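Long-range contacts in TETR family transcriptional repressor LFRR (Mycobacterium smegmatis, PDB 2WGB), which represses transcription of the lfrRA operon by binding directly to the promoter region of lfrR-lfrA: residues 105-110 with 121-126; 69-74 with 97-102; 76-81 with 90-95; 128-133 with 147-152. One frame throughout, in Å; residues are numbered along the deposited sequence.

Contact 1. Residues 105-110 with 121-126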
loop_
_atom_site.group_PDB
_atom_site.type_symbol
_atom_site.label_atom_id
_atom_site.label_comp_id
_atom_site.label_asym_id
_atom_site.label_seq_id
_atom_site.Cartn_x
_atom_site.Cartn_y
_atom_site.Cartn_z
ATOM N N PHE A 105 0.091 5.095 -5.268
ATOM C CA PHE A 105 -1.001 5.415 -6.193
ATOM C C PHE A 105 -0.992 4.685 -7.534
ATOM O O PHE A 105 -1.816 4.982 -8.405
ATOM C CB PHE A 105 -1.083 6.935 -6.414
ATOM C CG PHE A 105 -1.486 7.686 -5.171
ATOM C CD1 PHE A 105 -2.818 7.970 -4.916
ATOM C CD2 PHE A 105 -0.529 8.078 -4.241
ATOM C CE1 PHE A 105 -3.194 8.644 -3.753
ATOM C CE2 PHE A 105 -0.899 8.753 -3.085
ATOM C CZ PHE A 105 -2.233 9.033 -2.843
ATOM N N VAL A 106 -0.087 3.725 -7.703
ATOM C CA VAL A 106 -0.001 2.974 -8.972
ATOM C C VAL A 106 -1.378 2.388 -9.345
ATOM O O VAL A 106 -2.056 1.784 -8.513
ATOM C CB VAL A 106 1.111 1.893 -8.901
ATOM C CG1 VAL A 106 1.086 0.979 -10.114
ATOM C CG2 VAL A 106 2.477 2.574 -8.763
ATOM N N TYR A 107 -1.786 2.585 -10.598
ATOM C CA TYR A 107 -3.151 2.263 -11.028
ATOM C C TYR A 107 -3.511 0.787 -10.822
ATOM O O TYR A 107 -4.589 0.471 -10.320
ATOM C CB TYR A 107 -3.358 2.648 -12.501
ATOM C CG TYR A 107 -4.767 3.112 -12.864
ATOM C CD1 TYR A 107 -4.975 3.945 -13.951
ATOM C CD2 TYR A 107 -5.876 2.734 -12.115
ATOM C CE1 TYR A 107 -6.244 4.389 -14.294
ATOM C CE2 TYR A 107 -7.164 3.173 -12.454
ATOM C CZ TYR A 107 -7.333 4.004 -13.548
ATOM O OH TYR A 107 -8.589 4.453 -13.911
ATOM N N TYR A 108 -2.611 -0.114 -11.191
ATOM C CA TYR A 108 -2.918 -1.549 -11.138
ATOM C C TYR A 108 -3.050 -2.119 -9.719
ATOM O O TYR A 108 -3.809 -3.072 -9.490
ATOM C CB TYR A 108 -1.871 -2.350 -11.925
ATOM C CG TYR A 108 -2.262 -3.798 -12.144
ATOM C CD1 TYR A 108 -1.686 -4.815 -11.397
ATOM C CD2 TYR A 108 -3.213 -4.146 -13.097
ATOM C CE1 TYR A 108 -2.040 -6.141 -11.598
ATOM C CE2 TYR A 108 -3.574 -5.478 -13.301
ATOM C CZ TYR A 108 -2.979 -6.467 -12.544
ATOM O OH TYR A 108 -3.319 -7.788 -12.737
ATOM N N GLU A 109 -2.334 -1.529 -8.769
ATOM C CA GLU A 109 -2.255 -2.081 -7.412
ATOM C C GLU A 109 -2.048 -0.932 -6.416
ATOM O O GLU A 109 -0.953 -0.750 -5.884
ATOM C CB GLU A 109 -1.095 -3.094 -7.351
ATOM C CG GLU A 109 -0.742 -3.705 -5.962
ATOM C CD GLU A 109 -1.654 -4.849 -5.542
ATOM O OE1 GLU A 109 -2.250 -5.510 -6.418
ATOM O OE2 GLU A 109 -1.777 -5.093 -4.326
ATOM N N PRO A 110 -3.092 -0.121 -6.197
ATOM C CA PRO A 110 -2.960 1.013 -5.277
ATOM C C PRO A 110 -2.882 0.534 -3.833
ATOM O O PRO A 110 -3.421 -0.528 -3.489
ATOM C CB PRO A 110 -4.266 1.794 -5.461
ATOM C CG PRO A 110 -5.040 1.068 -6.554
ATOM C CD PRO A 110 -4.477 -0.307 -6.649
ATOM N N TYR A 121 -7.208 9.440 -11.113
ATOM C CA TYR A 121 -6.868 10.775 -11.603
ATOM C C TYR A 121 -5.386 10.876 -12.020
ATOM O O TYR A 121 -5.064 11.352 -13.108
ATOM C CB TYR A 121 -7.205 11.841 -10.539
ATOM C CG TYR A 121 -6.801 13.242 -10.962
ATOM C CD1 TYR A 121 -7.533 13.939 -11.912
ATOM C CD2 TYR A 121 -5.669 13.849 -10.435
ATOM C CE1 TYR A 121 -7.162 15.211 -12.312
ATOM C CE2 TYR A 121 -5.290 15.116 -10.825
ATOM C CZ TYR A 121 -6.037 15.794 -11.757
ATOM O OH TYR A 121 -5.655 17.059 -12.140
ATOM N N PHE A 122 -4.489 10.438 -11.146
ATOM C CA PHE A 122 -3.070 10.395 -11.481
ATOM C C PHE A 122 -2.758 9.456 -12.650
ATOM O O PHE A 122 -1.878 9.762 -13.456
ATOM C CB PHE A 122 -2.234 9.998 -10.265
ATOM C CG PHE A 122 -2.230 11.037 -9.164
ATOM C CD1 PHE A 122 -2.077 12.386 -9.464
ATOM C CD2 PHE A 122 -2.378 10.660 -7.848
ATOM C CE1 PHE A 122 -2.080 13.349 -8.456
ATOM C CE2 PHE A 122 -2.391 11.616 -6.831
ATOM C CZ PHE A 122 -2.237 12.957 -7.138
ATOM N N ASP A 123 -3.448 8.316 -12.710
ATOM C CA ASP A 123 -3.310 7.358 -13.828
ATOM C C ASP A 123 -1.835 7.001 -14.081
ATOM O O ASP A 123 -1.240 7.379 -15.095
ATOM C CB ASP A 123 -3.978 7.917 -15.090
ATOM C CG ASP A 123 -4.213 6.856 -16.159
ATOM O OD1 ASP A 123 -3.814 5.690 -15.954
ATOM O OD2 ASP A 123 -4.798 7.205 -17.211
ATOM N N ILE A 124 -1.271 6.248 -13.143
ATOM C CA ILE A 124 0.136 5.870 -13.161
ATOM C C ILE A 124 0.268 4.409 -13.605
ATOM O O ILE A 124 -0.083 3.495 -12.848
ATOM C CB ILE A 124 0.733 6.030 -11.737
ATOM C CG1 ILE A 124 0.580 7.473 -11.242
ATOM C CG2 ILE A 124 2.206 5.625 -11.705
ATOM C CD1 ILE A 124 0.731 7.605 -9.706
ATOM N N GLY A 125 0.761 4.187 -14.823
ATOM C CA GLY A 125 0.898 2.837 -15.354
ATOM C C GLY A 125 2.236 2.195 -15.029
ATOM O O GLY A 125 3.021 2.759 -14.264
ATOM N N ASP A 126 2.510 1.019 -15.600
ATOM C CA ASP A 126 3.711 0.280 -15.199
ATOM C C ASP A 126 4.225 -0.722 -16.241
ATOM O O ASP A 126 4.850 -1.712 -15.879
ATOM C CB ASP A 126 3.432 -0.458 -13.870
ATOM C CG ASP A 126 2.389 -1.556 -14.021
ATOM O OD1 ASP A 126 1.676 -1.569 -15.053
ATOM O OD2 ASP A 126 2.282 -2.423 -13.126
HETATM O O HOH W 1 -2.722 5.597 -10.740
HETATM O O HOH W 2 -0.544 0.585 -13.029
#
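F105 and F122 meet as a T-shaped (edge-to-face) aromatic pair, which anchors the tight side of this contact. The edge of F122 points at the face of F105; the planes are 89° apart and the centroids 5.5 Å. F122 arrives over the rim of the F105 ring rather than its middle, bringing its CD2 to 4.0 Å from F105 CD1. Beside the pair, I124 places CG1 next to its own backbone N (chi1 -58°), and the chain runs on to set CD1 3.8 Å from F105 CB. V106 and I124 add branched apolar surface, well suited to the buried space where two segments of the chain pack.

Further along, the grip passes to the backbone. Y107 N donates to I124 O at 3.0 Å, nearly straight at 168° and in the carbonyl plane. I124 O also accepts from a water held at 2.9 Å by Y108 N, and a second water donates a hydrogen bond to F105 O and accepts one from I124 N. These main-chain groups are thus paired, directly or through water.

The loose side is solvent-facing: Y107 and D123 are exposed, and their close approach is doubtful because the tyrosine has two conformers. D126 is different: its buried carboxylate is held by R149 and W153 and only skirts Y108 CB. One direct backbone bond and bound waters, beside an aromatic pair that also reaches M24 of helix 10-29, thus pack the C-terminal exit of helix 116-122 against the connecting loop in the all-helical regulatory part of a TetR-family protein.

Contact 2. Residues 69-74 with 97-102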
loop_
_atom_site.group_PDB
_atom_site.type_symbol
_atom_site.label_atom_id
_atom_site.label_comp_id
_atom_site.label_asym_id
_atom_site.label_seq_id
_atom_site.Cartn_x
_atom_site.Cartn_y
_atom_site.Cartn_z
ATOM N N ASP A 69 6.160 13.698 -14.499
ATOM C CA ASP A 69 7.545 14.087 -14.788
ATOM C C ASP A 69 8.555 13.282 -13.956
ATOM O O ASP A 69 9.570 12.821 -14.484
ATOM C CB ASP A 69 7.758 15.597 -14.539
ATOM C CG ASP A 69 7.033 16.482 -15.562
ATOM O OD1 ASP A 69 6.563 15.967 -16.593
ATOM O OD2 ASP A 69 6.937 17.702 -15.331
ATOM N N LEU A 70 8.288 13.123 -12.658
ATOM C CA LEU A 70 9.162 12.332 -11.781
ATOM C C LEU A 70 9.224 10.864 -12.203
ATOM O O LEU A 70 10.300 10.268 -12.265
ATOM C CB LEU A 70 8.711 12.409 -10.309
ATOM C CG LEU A 70 8.927 13.754 -9.588
ATOM C CD1 LEU A 70 8.359 13.712 -8.164
ATOM C CD2 LEU A 70 10.406 14.150 -9.563
ATOM N N SER A 71 8.063 10.276 -12.460
ATOM C CA SER A 71 7.995 8.875 -12.886
ATOM C C SER A 71 8.691 8.673 -14.226
ATOM O O SER A 71 9.358 7.650 -14.433
ATOM C CB SER A 71 6.543 8.394 -12.989
ATOM O OG SER A 71 5.974 8.232 -11.694
ATOM N N ASN A 72 8.511 9.624 -15.140
ATOM C CA ASN A 72 9.151 9.544 -16.453
ATOM C C ASN A 72 10.666 9.579 -16.363
ATOM O O ASN A 72 11.363 8.792 -17.018
ATOM C CB ASN A 72 8.707 10.687 -17.368
ATOM C CG ASN A 72 9.295 10.555 -18.765
ATOM O OD1 ASN A 72 8.918 9.654 -19.514
ATOM N ND2 ASN A 72 10.240 11.436 -19.111
ATOM N N ALA A 73 11.185 10.514 -15.574
ATOM C CA ALA A 73 12.629 10.617 -15.386
ATOM C C ALA A 73 13.174 9.365 -14.698
ATOM O O ALA A 73 14.252 8.878 -15.032
ATOM C CB ALA A 73 12.988 11.879 -14.587
ATOM N N ALA A 74 12.422 8.840 -13.739
ATOM C CA ALA A 74 12.841 7.649 -13.015
ATOM C C ALA A 74 12.946 6.445 -13.946
ATOM O O ALA A 74 13.913 5.694 -13.893
ATOM C CB ALA A 74 11.858 7.340 -11.867
ATOM N N LEU A 97 11.659 3.391 -5.191
ATOM C CA LEU A 97 11.780 3.789 -3.796
ATOM C C LEU A 97 12.029 5.286 -3.684
ATOM O O LEU A 97 11.483 5.943 -2.794
ATOM C CB LEU A 97 12.876 2.997 -3.080
ATOM C CG LEU A 97 12.813 3.015 -1.549
ATOM C CD1 LEU A 97 11.517 2.392 -1.050
ATOM C CD2 LEU A 97 14.019 2.302 -0.946
ATOM N N ASP A 98 12.839 5.835 -4.588
ATOM C CA ASP A 98 13.104 7.277 -4.583
ATOM C C ASP A 98 11.910 8.144 -4.992
ATOM O O ASP A 98 11.937 9.359 -4.805
ATOM C CB ASP A 98 14.297 7.609 -5.482
ATOM C CG ASP A 98 15.605 7.103 -4.915
ATOM O OD1 ASP A 98 15.641 6.763 -3.712
ATOM O OD2 ASP A 98 16.588 7.044 -5.670
ATOM N N LEU A 99 10.881 7.535 -5.571
ATOM C CA LEU A 99 9.626 8.261 -5.857
ATOM C C LEU A 99 8.744 8.456 -4.617
ATOM O O LEU A 99 7.740 9.173 -4.664
ATOM C CB LEU A 99 8.825 7.551 -6.952
ATOM C CG LEU A 99 9.486 7.627 -8.337
ATOM C CD1 LEU A 99 8.753 6.720 -9.326
ATOM C CD2 LEU A 99 9.532 9.078 -8.831
ATOM N N GLY A 100 9.114 7.840 -3.498
ATOM C CA GLY A 100 8.373 8.078 -2.266
ATOM C C GLY A 100 6.908 7.663 -2.364
ATOM O O GLY A 100 6.603 6.568 -2.801
ATOM N N PRO A 101 5.988 8.547 -1.951
ATOM C CA PRO A 101 4.572 8.169 -1.835
ATOM C C PRO A 101 3.886 7.929 -3.181
ATOM O O PRO A 101 2.772 7.409 -3.208
ATOM C CB PRO A 101 3.947 9.378 -1.123
ATOM C CG PRO A 101 4.863 10.540 -1.520
ATOM C CD PRO A 101 6.236 9.924 -1.483
ATOM N N ILE A 102 4.528 8.315 -4.279
ATOM C CA ILE A 102 3.979 8.036 -5.607
ATOM C C ILE A 102 3.654 6.542 -5.781
ATOM O O ILE A 102 2.662 6.191 -6.427
ATOM C CB ILE A 102 4.935 8.539 -6.718
ATOM C CG1 ILE A 102 4.921 10.074 -6.754
ATOM C CG2 ILE A 102 4.562 7.948 -8.083
ATOM C CD1 ILE A 102 5.933 10.699 -7.736
#
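L99 points its two methyl groups at the 69-74 turn of helix 56-78, and the contact is chiefly apolar. Its CD2 rests 3.7 Å from L70 CB, while CD1 reaches down the helix to A74 CB at 4.1 Å; the small alanine lets the leucine come close to the helix surface. I102 supplies the second apolar point: its CD1 meets L70 CD1 at 3.9 Å, the two side chains crossing at about a right angle.

The polar part is slight. S71 OG touches hydrocarbon, with I102 CG2 3.9 Å away and L99 CD1 close behind. With chi1 at -72°, the hydroxyl lies beside its own backbone N, where it makes a weak hydrogen bond to V67 O in the preceding turn and can sit among methyls.

Backbone bonds stay within each segment. A type I turn from L97 to G100 is closed by G100 N to L97 O at 3.1 Å; the positive phi of G100 (61°, with psi -131°) suits glycine, and the chain then enters the 3-10 turn at P101.

Helix 10-29 flanks the site: D21 packs on L70, and M24 on both P101 and I102, while L97 turns to helix 169-182.

Contact 3. Residues 76-81 with 90-95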
loop_
_atom_site.group_PDB
_atom_site.type_symbol
_atom_site.label_atom_id
_atom_site.label_comp_id
_atom_site.label_asym_id
_atom_site.label_seq_id
_atom_site.Cartn_x
_atom_site.Cartn_y
_atom_site.Cartn_z
ATOM N N GLU A 76 13.257 6.350 -17.258
ATOM C CA GLU A 76 14.296 6.556 -18.274
ATOM C C GLU A 76 15.684 6.331 -17.692
ATOM O O GLU A 76 16.549 5.729 -18.326
ATOM C CB GLU A 76 14.186 7.950 -18.910
ATOM C CG GLU A 76 12.846 8.166 -19.612
ATOM C CD GLU A 76 12.941 9.020 -20.861
ATOM O OE1 GLU A 76 13.661 10.045 -20.839
ATOM O OE2 GLU A 76 12.284 8.665 -21.868
ATOM N N ARG A 77 15.884 6.798 -16.468
ATOM C CA ARG A 77 17.145 6.598 -15.768
ATOM C C ARG A 77 17.367 5.150 -15.302
ATOM O O ARG A 77 18.510 4.703 -15.188
ATOM C CB ARG A 77 17.250 7.562 -14.590
ATOM C CG ARG A 77 18.383 7.248 -13.632
ATOM C CD ARG A 77 18.842 8.498 -12.921
ATOM N NE ARG A 77 19.675 8.203 -11.759
ATOM C CZ ARG A 77 20.135 9.130 -10.929
ATOM N NH1 ARG A 77 19.840 10.405 -11.143
ATOM N NH2 ARG A 77 20.884 8.787 -9.889
ATOM N N ALA A 78 16.288 4.418 -15.032
ATOM C CA ALA A 78 16.412 3.006 -14.652
ATOM C C ALA A 78 16.822 2.124 -15.831
ATOM O O ALA A 78 17.451 1.087 -15.638
ATOM C CB ALA A 78 15.116 2.486 -14.032
ATOM N N ASP A 79 16.469 2.537 -17.048
ATOM C CA ASP A 79 16.840 1.785 -18.251
ATOM C C ASP A 79 16.570 0.282 -18.089
ATOM O O ASP A 79 17.475 -0.539 -18.263
ATOM C CB ASP A 79 18.322 2.026 -18.574
ATOM C CG ASP A 79 18.745 1.408 -19.893
ATOM O OD1 ASP A 79 17.863 1.137 -20.741
ATOM O OD2 ASP A 79 19.963 1.186 -20.080
ATOM N N PRO A 80 15.312 -0.081 -17.783
ATOM C CA PRO A 80 14.918 -1.443 -17.383
ATOM C C PRO A 80 15.166 -2.509 -18.457
ATOM O O PRO A 80 15.316 -3.676 -18.120
ATOM C CB PRO A 80 13.404 -1.335 -17.152
ATOM C CG PRO A 80 13.038 0.082 -17.349
ATOM C CD PRO A 80 14.150 0.790 -18.029
ATOM N N THR A 81 15.190 -2.125 -19.727
ATOM C CA THR A 81 15.269 -3.118 -20.796
ATOM C C THR A 81 16.693 -3.532 -21.156
ATOM O O THR A 81 16.888 -4.507 -21.870
ATOM C CB THR A 81 14.565 -2.632 -22.075
ATOM O OG1 THR A 81 15.276 -1.510 -22.612
ATOM C CG2 THR A 81 13.124 -2.225 -21.774
ATOM N N ARG A 90 17.248 -4.203 -9.948
ATOM C CA ARG A 90 17.725 -3.401 -8.828
ATOM C C ARG A 90 17.616 -1.904 -9.109
ATOM O O ARG A 90 17.214 -1.133 -8.246
ATOM C CB ARG A 90 19.168 -3.755 -8.448
ATOM C CG ARG A 90 19.713 -2.829 -7.367
ATOM C CD ARG A 90 21.120 -3.188 -6.904
ATOM N NE ARG A 90 21.432 -2.492 -5.658
ATOM C CZ ARG A 90 21.353 -3.050 -4.455
ATOM N NH1 ARG A 90 20.991 -4.317 -4.338
ATOM N NH2 ARG A 90 21.643 -2.342 -3.371
ATOM N N ARG A 91 17.989 -1.489 -10.317
ATOM C CA ARG A 91 17.826 -0.092 -10.718
ATOM C C ARG A 91 16.354 0.334 -10.659
ATOM O O ARG A 91 16.040 1.436 -10.228
ATOM C CB ARG A 91 18.378 0.157 -12.135
ATOM C CG ARG A 91 19.886 -0.013 -12.273
ATOM C CD ARG A 91 20.417 0.637 -13.556
ATOM N NE ARG A 91 19.775 0.086 -14.741
ATOM C CZ ARG A 91 20.201 -0.984 -15.402
ATOM N NH1 ARG A 91 21.287 -1.630 -15.012
ATOM N NH2 ARG A 91 19.537 -1.403 -16.460
ATOM N N VAL A 92 15.460 -0.539 -11.108
ATOM C CA VAL A 92 14.025 -0.278 -11.015
ATOM C C VAL A 92 13.555 -0.089 -9.560
ATOM O O VAL A 92 12.916 0.918 -9.217
ATOM C CB VAL A 92 13.218 -1.390 -11.718
ATOM C CG1 VAL A 92 11.742 -1.357 -11.288
ATOM C CG2 VAL A 92 13.349 -1.243 -13.225
ATOM N N VAL A 93 13.891 -1.048 -8.705
ATOM C CA VAL A 93 13.569 -0.926 -7.278
ATOM C C VAL A 93 14.086 0.386 -6.675
ATOM O O VAL A 93 13.349 1.095 -5.988
ATOM C CB VAL A 93 14.154 -2.099 -6.476
ATOM C CG1 VAL A 93 13.998 -1.847 -4.966
ATOM C CG2 VAL A 93 13.497 -3.415 -6.894
ATOM N N GLU A 94 15.356 0.707 -6.922
ATOM C CA GLU A 94 15.942 1.943 -6.411
ATOM C C GLU A 94 15.186 3.171 -6.916
ATOM O O GLU A 94 14.934 4.124 -6.163
ATOM C CB GLU A 94 17.430 2.048 -6.812
ATOM C CG GLU A 94 18.276 0.862 -6.346
ATOM C CD GLU A 94 19.720 0.894 -6.848
ATOM O OE1 GLU A 94 19.956 1.281 -8.015
ATOM O OE2 GLU A 94 20.618 0.507 -6.071
ATOM N N SER A 95 14.856 3.159 -8.202
ATOM C CA SER A 95 14.171 4.284 -8.831
ATOM C C SER A 95 12.767 4.501 -8.244
ATOM O O SER A 95 12.338 5.639 -8.052
ATOM C CB SER A 95 14.100 4.094 -10.361
ATOM O OG SER A 95 13.107 3.146 -10.738
#
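R91 bonding to the carbonyls of A78 and D79 makes this chiefly a side-chain-to-backbone contact, at the place where helix 56-78 ends and helix 85-97 runs alongside. R91 NE donates to A78 O at 2.7 Å along an almost straight N-H (171°), and NH2 donates to D79 O at 2.9 Å. Both oxygens lie at the edge of the guanidinium, close to its plane, although the NH2 donor stands above the carbonyl plane of D79. A long, weak bond from NH2 to A78 O joins them.

Arginine suits the post because it offers several N-H groups in one plane. The chain bends at chi3 (-58°), turning the guanidinium back across the helix end; S82 O gives NH2 a further acceptor. Carbonyls at a helix end lack the usual donors four residues on, and the partial negative charge there probably favours a cation. D79 leaves the helix with positive phi, and P80, with no N-H to give, is consistent with the helix ending here. D79 OD2 adds only charge attraction toward R91, while OD1 bonds S82 OG.

Beneath the polar edge the packing is apolar. P80 CB lies 3.9 Å from V92 CG2, and A78 CB 4.2 Å from the same methyl. The small alanine also abuts S95 OG, which at chi1 76° curls over its own helix to bond V92 O at 2.7 Å. Here, then, an arginine of helix 85-97 binds carbonyls at the C-terminal end of helix 56-78, the long helix that in TetR regulators links the DNA-binding and regulatory domains.

Contact 4. Residues 128-133 with 147-152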
loop_
_atom_site.group_PDB
_atom_site.type_symbol
_atom_site.label_atom_id
_atom_site.label_comp_id
_atom_site.label_asym_id
_atom_site.label_seq_id
_atom_site.Cartn_x
_atom_site.Cartn_y
_atom_site.Cartn_z
ATOM N N ALA A 128 6.772 -0.809 -18.479
ATOM C CA ALA A 128 8.206 -1.085 -18.558
ATOM C C ALA A 128 8.635 -1.995 -17.409
ATOM O O ALA A 128 9.488 -2.867 -17.570
ATOM C CB ALA A 128 9.029 0.220 -18.549
ATOM N N ILE A 129 8.032 -1.791 -16.247
ATOM C CA ILE A 129 8.310 -2.628 -15.089
ATOM C C ILE A 129 7.724 -4.039 -15.226
ATOM O O ILE A 129 8.385 -5.026 -14.902
ATOM C CB ILE A 129 7.838 -1.923 -13.785
ATOM C CG1 ILE A 129 8.789 -0.767 -13.469
ATOM C CG2 ILE A 129 7.766 -2.906 -12.632
ATOM C CD1 ILE A 129 8.216 0.296 -12.554
ATOM N N VAL A 130 6.496 -4.143 -15.722
ATOM C CA VAL A 130 5.922 -5.443 -16.058
ATOM C C VAL A 130 6.860 -6.227 -16.973
ATOM O O VAL A 130 7.045 -7.434 -16.812
ATOM C CB VAL A 130 4.551 -5.297 -16.778
ATOM C CG1 VAL A 130 4.067 -6.642 -17.287
ATOM C CG2 VAL A 130 3.515 -4.672 -15.842
ATOM N N GLU A 131 7.448 -5.540 -17.943
ATOM C CA GLU A 131 8.307 -6.223 -18.908
ATOM C C GLU A 131 9.624 -6.712 -18.292
ATOM O O GLU A 131 10.100 -7.789 -18.634
ATOM C CB GLU A 131 8.557 -5.354 -20.136
ATOM C CG GLU A 131 7.309 -5.156 -21.016
ATOM C CD GLU A 131 6.645 -6.473 -21.426
ATOM O OE1 GLU A 131 7.367 -7.431 -21.793
ATOM O OE2 GLU A 131 5.393 -6.549 -21.388
ATOM N N VAL A 132 10.197 -5.941 -17.375
ATOM C CA VAL A 132 11.390 -6.419 -16.673
ATOM C C VAL A 132 11.069 -7.625 -15.793
ATOM O O VAL A 132 11.849 -8.577 -15.733
ATOM C CB VAL A 132 12.130 -5.303 -15.871
ATOM C CG1 VAL A 132 11.329 -4.865 -14.657
ATOM C CG2 VAL A 132 13.512 -5.792 -15.436
ATOM N N LEU A 133 9.911 -7.609 -15.132
ATOM C CA LEU A 133 9.480 -8.762 -14.326
ATOM C C LEU A 133 9.299 -10.013 -15.177
ATOM O O LEU A 133 9.643 -11.127 -14.758
ATOM C CB LEU A 133 8.173 -8.462 -13.580
ATOM C CG LEU A 133 8.250 -7.375 -12.510
ATOM C CD1 LEU A 133 6.837 -6.982 -12.056
ATOM C CD2 LEU A 133 9.126 -7.807 -11.319
ATOM N N TRP A 147 0.071 -11.813 -11.117
ATOM C CA TRP A 147 0.511 -11.996 -9.730
ATOM C C TRP A 147 1.862 -11.337 -9.393
ATOM O O TRP A 147 1.994 -10.632 -8.385
ATOM C CB TRP A 147 0.526 -13.476 -9.346
ATOM C CG TRP A 147 0.921 -13.688 -7.905
ATOM C CD1 TRP A 147 2.112 -14.151 -7.442
ATOM C CD2 TRP A 147 0.116 -13.416 -6.745
ATOM N NE1 TRP A 147 2.102 -14.194 -6.066
ATOM C CE2 TRP A 147 0.886 -13.751 -5.615
ATOM C CE3 TRP A 147 -1.184 -12.927 -6.558
ATOM C CZ2 TRP A 147 0.403 -13.611 -4.306
ATOM C CZ3 TRP A 147 -1.664 -12.787 -5.257
ATOM C CH2 TRP A 147 -0.866 -13.127 -4.150
ATOM N N ALA A 148 2.866 -11.564 -10.233
ATOM C CA ALA A 148 4.185 -10.981 -10.015
ATOM C C ALA A 148 4.108 -9.466 -9.930
ATOM O O ALA A 148 4.741 -8.842 -9.084
ATOM C CB ALA A 148 5.149 -11.402 -11.125
ATOM N N ARG A 149 3.329 -8.861 -10.815
ATOM C CA ARG A 149 3.119 -7.419 -10.848
ATOM C C ARG A 149 2.516 -6.912 -9.531
ATOM O O ARG A 149 2.916 -5.888 -8.987
ATOM C CB ARG A 149 2.161 -7.137 -12.000
ATOM C CG ARG A 149 1.892 -5.694 -12.339
ATOM C CD ARG A 149 0.936 -5.705 -13.531
ATOM N NE ARG A 149 0.631 -4.388 -14.073
ATOM C CZ ARG A 149 -0.332 -4.177 -14.964
ATOM N NH1 ARG A 149 -1.080 -5.189 -15.388
ATOM N NH2 ARG A 149 -0.558 -2.965 -15.424
ATOM N N ARG A 150 1.510 -7.644 -9.043
ATOM C CA ARG A 150 0.852 -7.267 -7.787
ATOM C C ARG A 150 1.814 -7.341 -6.605
ATOM O O ARG A 150 1.839 -6.448 -5.756
ATOM C CB ARG A 150 -0.368 -8.147 -7.513
ATOM C CG ARG A 150 -1.541 -7.922 -8.470
ATOM C CD ARG A 150 -2.851 -8.410 -7.852
ATOM N NE ARG A 150 -3.953 -8.341 -8.809
ATOM C CZ ARG A 150 -4.622 -7.233 -9.094
ATOM N NH1 ARG A 150 -4.309 -6.089 -8.486
ATOM N NH2 ARG A 150 -5.605 -7.268 -9.986
ATOM N N VAL A 151 2.597 -8.411 -6.545
ATOM C CA VAL A 151 3.566 -8.604 -5.476
ATOM C C VAL A 151 4.649 -7.534 -5.529
ATOM O O VAL A 151 5.050 -6.991 -4.502
ATOM C CB VAL A 151 4.198 -10.027 -5.540
ATOM C CG1 VAL A 151 5.424 -10.146 -4.596
ATOM C CG2 VAL A 151 3.153 -11.079 -5.188
ATOM N N PHE A 152 5.131 -7.228 -6.726
ATOM C CA PHE A 152 6.154 -6.209 -6.868
ATOM C C PHE A 152 5.696 -4.874 -6.295
ATOM O O PHE A 152 6.415 -4.252 -5.515
ATOM C CB PHE A 152 6.576 -6.017 -8.335
ATOM C CG PHE A 152 7.462 -4.803 -8.536
ATOM C CD1 PHE A 152 8.838 -4.893 -8.345
ATOM C CD2 PHE A 152 6.911 -3.568 -8.870
ATOM C CE1 PHE A 152 9.658 -3.774 -8.492
ATOM C CE2 PHE A 152 7.729 -2.430 -9.024
ATOM C CZ PHE A 152 9.102 -2.542 -8.837
#
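The F152 ring takes I129 CG2 over one face: the methyl lies 4.0 Å from the ring centroid and 27° off the normal, a CH-pi contact whose nearest ring atom is CE2. The I129 and F152 side chains cross at about a right angle. L133 comes to the ring obliquely, with CD2 4.2 Å from F152 CD1, and puts its CD1 3.9 Å from F152 CB. With CG anti to the backbone N (chi1 170°), F152 swings its ring outward from helix 147-164 to meet both residues. V92 of helix 85-97 packs on the ring too, so three branched aliphatics lie against a flat aromatic they can fit closely.

The other flat group is the guanidinium of R149, oblique to V130 CG2. R149 is extended from CG to NE, and V130 lies against its shaft; the 3.4 Å between V130 CG2 and R149 NE is doubtful, because two conformers of the arginine were deposited. The charged end looks to D126, in a salt bridge, and to the ring of Y108.

L133 CD1 also touches R149 CA, lying between R149 and F152 on helix 147-164. The short segments' axes come within 9.9 Å at 114°, a steep crossing. Since nothing polar joins the two segments directly, their fit probably rests on shape and on burying apolar surface, while the arginine carries its charge past the valine to partners just beyond the interface.

In the fold
Measured between centres, contact 2 lies about 5 Å from the middle of the chain and contact 4, the farthest, about 15 Å; contact 1, at about 9 Å, is mostly buried, the other three partly so. Contacts 2 and 3 share helix 56-78 and touch through A74 and S95, yet one is apolar packing and the other an arginine on backbone carbonyls. Contacts 3 and 4 merge where V92 meets I129 and F152. Contacts 1 and 4 are joined by charge, D126 with R149 and E109 with R150, and both reach the second subunit. Loop pairing with water marks contact 1, whereas helix-to-helix side-chain packing marks contact 4.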